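Local coordinates for protein beta-catenin homolog sys-1 (Caenorhabditis elegans, PDB 3C2G) that acts as a beta-catenin of the Wnt asymmetry pathway, binding the TCF factor POP-1 directly and activating or repressing target genes, at residues Pro183-Arg195 with His255-Leu269. Residues are numbered along the deposited sequence; the frame is centred on the assembly and turned at random.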
loop_
_atom_site.group_PDB
_atom_site.type_symbol
_atom_site.label_atom_id
_atom_site.label_comp_id
_atom_site.label_asym_id
_atom_site.label_seq_id
_atom_site.Cartn_x
_atom_site.Cartn_y
_atom_site.Cartn_z
ATOM N N PRO A 183 -14.277 7.464 -21.873
ATOM C CA PRO A 183 -13.078 6.785 -21.353
ATOM C C PRO A 183 -12.375 5.867 -22.353
ATOM O O PRO A 183 -11.219 5.503 -22.146
ATOM C CB PRO A 183 -13.603 5.991 -20.153
ATOM C CG PRO A 183 -15.069 5.931 -20.333
ATOM C CD PRO A 183 -15.483 7.139 -21.096
ATOM N N GLY A 184 -13.062 5.507 -23.431
ATOM C CA GLY A 184 -12.460 4.719 -24.501
ATOM C C GLY A 184 -11.395 5.499 -25.251
ATOM O O GLY A 184 -10.539 4.902 -25.891
HETATM N N MSE A 185 -11.457 6.835 -25.160
HETATM C CA MSE A 185 -10.439 7.754 -25.714
HETATM C C MSE A 185 -9.106 7.753 -24.958
HETATM O O MSE A 185 -8.142 8.343 -25.432
HETATM C CB MSE A 185 -10.951 9.204 -25.707
HETATM C CG MSE A 185 -12.208 9.471 -26.511
HETATM SE SE MSE A 185 -11.896 9.366 -28.438
HETATM C CE MSE A 185 -13.772 9.526 -29.051
ATOM N N ILE A 186 -9.057 7.128 -23.781
ATOM C CA ILE A 186 -7.898 7.255 -22.900
ATOM C C ILE A 186 -6.816 6.238 -23.255
ATOM O O ILE A 186 -6.927 5.053 -22.930
ATOM C CB ILE A 186 -8.288 7.157 -21.386
ATOM C CG1 ILE A 186 -9.382 8.166 -21.038
ATOM C CG2 ILE A 186 -7.079 7.376 -20.481
ATOM C CD1 ILE A 186 -9.983 7.977 -19.665
ATOM N N ASN A 187 -5.773 6.702 -23.939
ATOM C CA ASN A 187 -4.612 5.868 -24.223
ATOM C C ASN A 187 -3.890 5.502 -22.916
ATOM O O ASN A 187 -3.608 6.376 -22.103
ATOM C CB ASN A 187 -3.656 6.611 -25.162
ATOM C CG ASN A 187 -2.639 5.690 -25.806
ATOM O OD1 ASN A 187 -1.738 5.160 -25.150
ATOM N ND2 ASN A 187 -2.778 5.496 -27.106
ATOM N N PRO A 188 -3.581 4.212 -22.712
ATOM C CA PRO A 188 -2.881 3.769 -21.493
ATOM C C PRO A 188 -1.579 4.517 -21.206
ATOM O O PRO A 188 -1.229 4.717 -20.041
ATOM C CB PRO A 188 -2.585 2.292 -21.774
ATOM C CG PRO A 188 -3.645 1.874 -22.725
ATOM C CD PRO A 188 -3.893 3.080 -23.606
ATOM N N ALA A 189 -0.873 4.926 -22.256
ATOM C CA ALA A 189 0.365 5.686 -22.116
ATOM C C ALA A 189 0.189 6.964 -21.302
ATOM O O ALA A 189 1.134 7.424 -20.674
ATOM C CB ALA A 189 0.946 6.016 -23.486
ATOM N N ILE A 190 -1.009 7.538 -21.326
ATOM C CA ILE A 190 -1.323 8.679 -20.475
ATOM C C ILE A 190 -1.047 8.366 -19.001
ATOM O O ILE A 190 -0.581 9.231 -18.263
ATOM C CB ILE A 190 -2.771 9.152 -20.679
ATOM C CG1 ILE A 190 -2.867 9.912 -22.002
ATOM C CG2 ILE A 190 -3.214 10.067 -19.559
ATOM C CD1 ILE A 190 -4.195 9.780 -22.686
ATOM N N PHE A 191 -1.293 7.124 -18.589
ATOM C CA PHE A 191 -0.973 6.711 -17.231
ATOM C C PHE A 191 0.520 6.566 -17.012
ATOM O O PHE A 191 1.048 7.044 -16.012
ATOM C CB PHE A 191 -1.721 5.424 -16.853
ATOM C CG PHE A 191 -3.208 5.616 -16.750
ATOM C CD1 PHE A 191 -3.767 6.188 -15.612
ATOM C CD2 PHE A 191 -4.046 5.256 -17.807
ATOM C CE1 PHE A 191 -5.147 6.379 -15.511
ATOM C CE2 PHE A 191 -5.421 5.447 -17.725
ATOM C CZ PHE A 191 -5.981 6.009 -16.576
ATOM N N ILE A 192 1.196 5.908 -17.947
ATOM C CA ILE A 192 2.654 5.732 -17.886
ATOM C C ILE A 192 3.374 7.063 -17.664
ATOM O O ILE A 192 4.242 7.157 -16.805
ATOM C CB ILE A 192 3.182 5.030 -19.155
ATOM C CG1 ILE A 192 2.513 3.652 -19.328
ATOM C CG2 ILE A 192 4.695 4.897 -19.117
ATOM C CD1 ILE A 192 2.691 2.687 -18.134
ATOM N N ILE A 193 2.963 8.092 -18.398
ATOM C CA ILE A 193 3.572 9.413 -18.321
ATOM C C ILE A 193 3.296 10.116 -16.986
ATOM O O ILE A 193 4.215 10.647 -16.366
ATOM C CB ILE A 193 3.124 10.307 -19.509
ATOM C CG1 ILE A 193 3.563 9.681 -20.834
ATOM C CG2 ILE A 193 3.685 11.710 -19.368
ATOM C CD1 ILE A 193 2.732 10.082 -22.015
ATOM N N PHE A 194 2.037 10.134 -16.554
ATOM C CA PHE A 194 1.685 10.627 -15.220
ATOM C C PHE A 194 2.492 9.918 -14.137
ATOM O O PHE A 194 3.106 10.559 -13.295
ATOM C CB PHE A 194 0.191 10.484 -14.941
ATOM C CG PHE A 194 -0.606 11.690 -15.321
ATOM C CD1 PHE A 194 -0.322 12.933 -14.757
ATOM C CD2 PHE A 194 -1.641 11.592 -16.233
ATOM C CE1 PHE A 194 -1.046 14.070 -15.107
ATOM C CE2 PHE A 194 -2.378 12.724 -16.590
ATOM C CZ PHE A 194 -2.077 13.966 -16.024
ATOM N N ARG A 195 2.531 8.599 -14.189
ATOM C CA ARG A 195 3.306 7.858 -13.217
ATOM C C ARG A 195 4.748 8.346 -13.208
ATOM O O ARG A 195 5.342 8.529 -12.148
ATOM C CB ARG A 195 3.248 6.363 -13.521
ATOM C CG ARG A 195 4.011 5.495 -12.536
ATOM C CD ARG A 195 3.903 4.019 -12.901
ATOM N NE ARG A 195 4.545 3.171 -11.903
ATOM C CZ ARG A 195 3.922 2.647 -10.852
ATOM N NH1 ARG A 195 2.629 2.881 -10.656
ATOM N NH2 ARG A 195 4.591 1.886 -9.995
ATOM N N HIS A 255 -10.363 -2.864 -22.207
ATOM C CA HIS A 255 -9.700 -1.577 -22.167
ATOM C C HIS A 255 -10.229 -0.751 -20.997
ATOM O O HIS A 255 -9.473 -0.060 -20.323
ATOM C CB HIS A 255 -9.886 -0.835 -23.494
ATOM C CG HIS A 255 -9.480 0.602 -23.431
ATOM N ND1 HIS A 255 -10.394 1.629 -23.307
ATOM C CD2 HIS A 255 -8.257 1.182 -23.424
ATOM C CE1 HIS A 255 -9.749 2.781 -23.240
ATOM N NE2 HIS A 255 -8.453 2.539 -23.314
ATOM N N LEU A 256 -11.537 -0.818 -20.774
ATOM C CA LEU A 256 -12.162 -0.076 -19.688
ATOM C C LEU A 256 -11.772 -0.626 -18.318
ATOM O O LEU A 256 -11.544 0.142 -17.402
ATOM C CB LEU A 256 -13.670 -0.021 -19.867
ATOM C CG LEU A 256 -14.185 0.895 -20.990
ATOM C CD1 LEU A 256 -15.681 0.754 -21.150
ATOM C CD2 LEU A 256 -13.813 2.376 -20.801
ATOM N N ILE A 257 -11.656 -1.946 -18.195
ATOM C CA ILE A 257 -11.239 -2.554 -16.944
ATOM C C ILE A 257 -9.858 -2.043 -16.616
ATOM O O ILE A 257 -9.579 -1.614 -15.486
ATOM C CB ILE A 257 -11.246 -4.098 -17.023
ATOM C CG1 ILE A 257 -12.684 -4.625 -16.888
ATOM C CG2 ILE A 257 -10.337 -4.727 -15.941
ATOM C CD1 ILE A 257 -12.840 -6.103 -17.239
ATOM N N GLN A 258 -8.998 -2.076 -17.630
ATOM C CA GLN A 258 -7.611 -1.627 -17.508
ATOM C C GLN A 258 -7.555 -0.132 -17.167
ATOM O O GLN A 258 -6.731 0.283 -16.363
ATOM C CB GLN A 258 -6.831 -1.967 -18.786
ATOM C CG GLN A 258 -5.389 -2.466 -18.564
ATOM C CD GLN A 258 -5.269 -3.734 -17.685
ATOM O OE1 GLN A 258 -6.078 -4.672 -17.777
ATOM N NE2 GLN A 258 -4.240 -3.760 -16.835
ATOM N N VAL A 259 -8.443 0.665 -17.752
ATOM C CA VAL A 259 -8.547 2.071 -17.390
ATOM C C VAL A 259 -8.868 2.252 -15.889
ATOM O O VAL A 259 -8.303 3.121 -15.225
ATOM C CB VAL A 259 -9.602 2.808 -18.242
ATOM C CG1 VAL A 259 -9.989 4.146 -17.589
ATOM C CG2 VAL A 259 -9.088 3.038 -19.648
ATOM N N ILE A 260 -9.763 1.421 -15.358
ATOM C CA ILE A 260 -10.120 1.482 -13.940
ATOM C C ILE A 260 -8.935 1.091 -13.035
ATOM O O ILE A 260 -8.676 1.732 -12.012
ATOM C CB ILE A 260 -11.336 0.582 -13.656
ATOM C CG1 ILE A 260 -12.590 1.179 -14.277
ATOM C CG2 ILE A 260 -11.506 0.329 -12.149
ATOM C CD1 ILE A 260 -13.634 0.134 -14.580
ATOM N N ILE A 261 -8.235 0.033 -13.415
ATOM C CA ILE A 261 -7.089 -0.455 -12.664
ATOM C C ILE A 261 -5.947 0.562 -12.621
ATOM O O ILE A 261 -5.362 0.800 -11.572
ATOM C CB ILE A 261 -6.609 -1.825 -13.205
ATOM C CG1 ILE A 261 -7.677 -2.894 -12.914
ATOM C CG2 ILE A 261 -5.264 -2.201 -12.610
ATOM C CD1 ILE A 261 -7.414 -4.272 -13.502
ATOM N N ARG A 262 -5.647 1.185 -13.746
ATOM C CA ARG A 262 -4.609 2.203 -13.769
ATOM C C ARG A 262 -5.031 3.481 -13.035
ATOM O O ARG A 262 -4.189 4.213 -12.523
ATOM C CB ARG A 262 -4.176 2.507 -15.210
ATOM C CG ARG A 262 -3.410 1.349 -15.896
ATOM C CD ARG A 262 -3.071 1.735 -17.343
ATOM N NE ARG A 262 -2.461 0.657 -18.126
ATOM C CZ ARG A 262 -1.196 0.645 -18.546
ATOM N NH1 ARG A 262 -0.380 1.660 -18.267
ATOM N NH2 ARG A 262 -0.749 -0.383 -19.257
ATOM N N THR A 263 -6.327 3.756 -12.992
ATOM C CA THR A 263 -6.822 4.865 -12.185
ATOM C C THR A 263 -6.653 4.572 -10.691
ATOM O O THR A 263 -6.269 5.461 -9.942
ATOM C CB THR A 263 -8.270 5.177 -12.509
ATOM O OG1 THR A 263 -8.355 5.587 -13.878
ATOM C CG2 THR A 263 -8.806 6.285 -11.623
ATOM N N PHE A 264 -6.907 3.332 -10.270
ATOM C CA PHE A 264 -6.640 2.939 -8.894
ATOM C C PHE A 264 -5.151 3.099 -8.588
ATOM O O PHE A 264 -4.782 3.664 -7.560
ATOM C CB PHE A 264 -7.074 1.483 -8.604
ATOM C CG PHE A 264 -8.580 1.265 -8.521
ATOM C CD1 PHE A 264 -9.438 2.262 -8.075
ATOM C CD2 PHE A 264 -9.125 0.021 -8.861
ATOM C CE1 PHE A 264 -10.819 2.027 -7.977
ATOM C CE2 PHE A 264 -10.501 -0.225 -8.767
ATOM C CZ PHE A 264 -11.349 0.778 -8.324
ATOM N N ASP A 265 -4.302 2.598 -9.477
ATOM C CA ASP A 265 -2.847 2.686 -9.310
ATOM C C ASP A 265 -2.361 4.137 -9.222
ATOM O O ASP A 265 -1.544 4.459 -8.371
ATOM C CB ASP A 265 -2.134 1.951 -10.453
ATOM C CG ASP A 265 -0.608 1.955 -10.302
ATOM O OD1 ASP A 265 -0.093 1.467 -9.265
ATOM O OD2 ASP A 265 0.082 2.449 -11.223
ATOM N N LEU A 266 -2.880 5.013 -10.083
ATOM C CA LEU A 266 -2.479 6.422 -10.076
ATOM C C LEU A 266 -2.924 7.151 -8.781
ATOM O O LEU A 266 -2.105 7.815 -8.122
ATOM C CB LEU A 266 -2.960 7.140 -11.340
ATOM C CG LEU A 266 -2.539 8.596 -11.552
ATOM C CD1 LEU A 266 -1.024 8.805 -11.419
ATOM C CD2 LEU A 266 -3.047 9.137 -12.899
ATOM N N LEU A 267 -4.192 7.002 -8.402
ATOM C CA LEU A 267 -4.664 7.496 -7.095
ATOM C C LEU A 267 -3.818 6.992 -5.918
ATOM O O LEU A 267 -3.491 7.758 -5.021
ATOM C CB LEU A 267 -6.117 7.116 -6.877
ATOM C CG LEU A 267 -7.071 7.906 -7.747
ATOM C CD1 LEU A 267 -8.372 7.159 -7.847
ATOM C CD2 LEU A 267 -7.229 9.315 -7.206
ATOM N N GLY A 268 -3.445 5.717 -5.938
ATOM C CA GLY A 268 -2.490 5.200 -4.972
ATOM C C GLY A 268 -1.215 6.030 -4.891
ATOM O O GLY A 268 -0.732 6.333 -3.802
ATOM N N LEU A 269 -0.656 6.410 -6.043
ATOM C CA LEU A 269 0.556 7.210 -6.033
ATOM C C LEU A 269 0.336 8.638 -5.593
ATOM O O LEU A 269 1.208 9.223 -4.952
ATOM C CB LEU A 269 1.255 7.167 -7.385
ATOM C CG LEU A 269 2.577 6.414 -7.221
ATOM C CD1 LEU A 269 2.707 5.252 -8.237
ATOM C CD2 LEU A 269 3.764 7.396 -7.267
#
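Phe191 packs as a knob into a hole on helix 255-269 lined by Val259, Arg262, Thr263 and Leu266. Helix 189-195 runs almost parallel to its partner, the axes 8° apart and 10.5 Å at closest approach.

Arg262 climbs across this ring in an extended chain. Its CB lies over the centre of one face, 3.6 Å from the centroid of the Phe191 ring, in a CH-pi contact; CD passes CD2 of the same ring at 3.7 Å. Farther out, NE, CZ and NH2 all lie against Pro188 CB, which covers one face of the guanidinium 3.9 Å from Arg262 CZ, and at the edge NH1 meets Ile192 CD1. At the far rim of the ring, Thr263 OG1, a hydroxyl already hydrogen-bonded to Val259 O, lies 3.6 Å from Phe191 CZ. Were Phe191 cut back to an alanine, a gap would probably open between the helices and the Arg262 chain would lose the surface it lies on.

Polar contacts lie toward both ends. His255, its imidazole swung opposite the backbone N (chi1 168°), reaches the loop before helix 189-195, where NE2 donates to Ile186 O at 3.0 Å; Ile186 O lies in the imidazole plane, whereas the donor is tilted 31° from the carbonyl plane. Arg195 NH1 forms a salt bridge to Asp265 OD2 at 2.6 Å, while Leu269 CD1 covers a guanidinium face.

Within the helical armadillo domain, helix 224-239 also packs on Pro183, Leu256 and Val259. Apolar and CH-pi packing round Phe191 thus carries the contact, with His255 tying in the loop and the ion pair at the exposed far end.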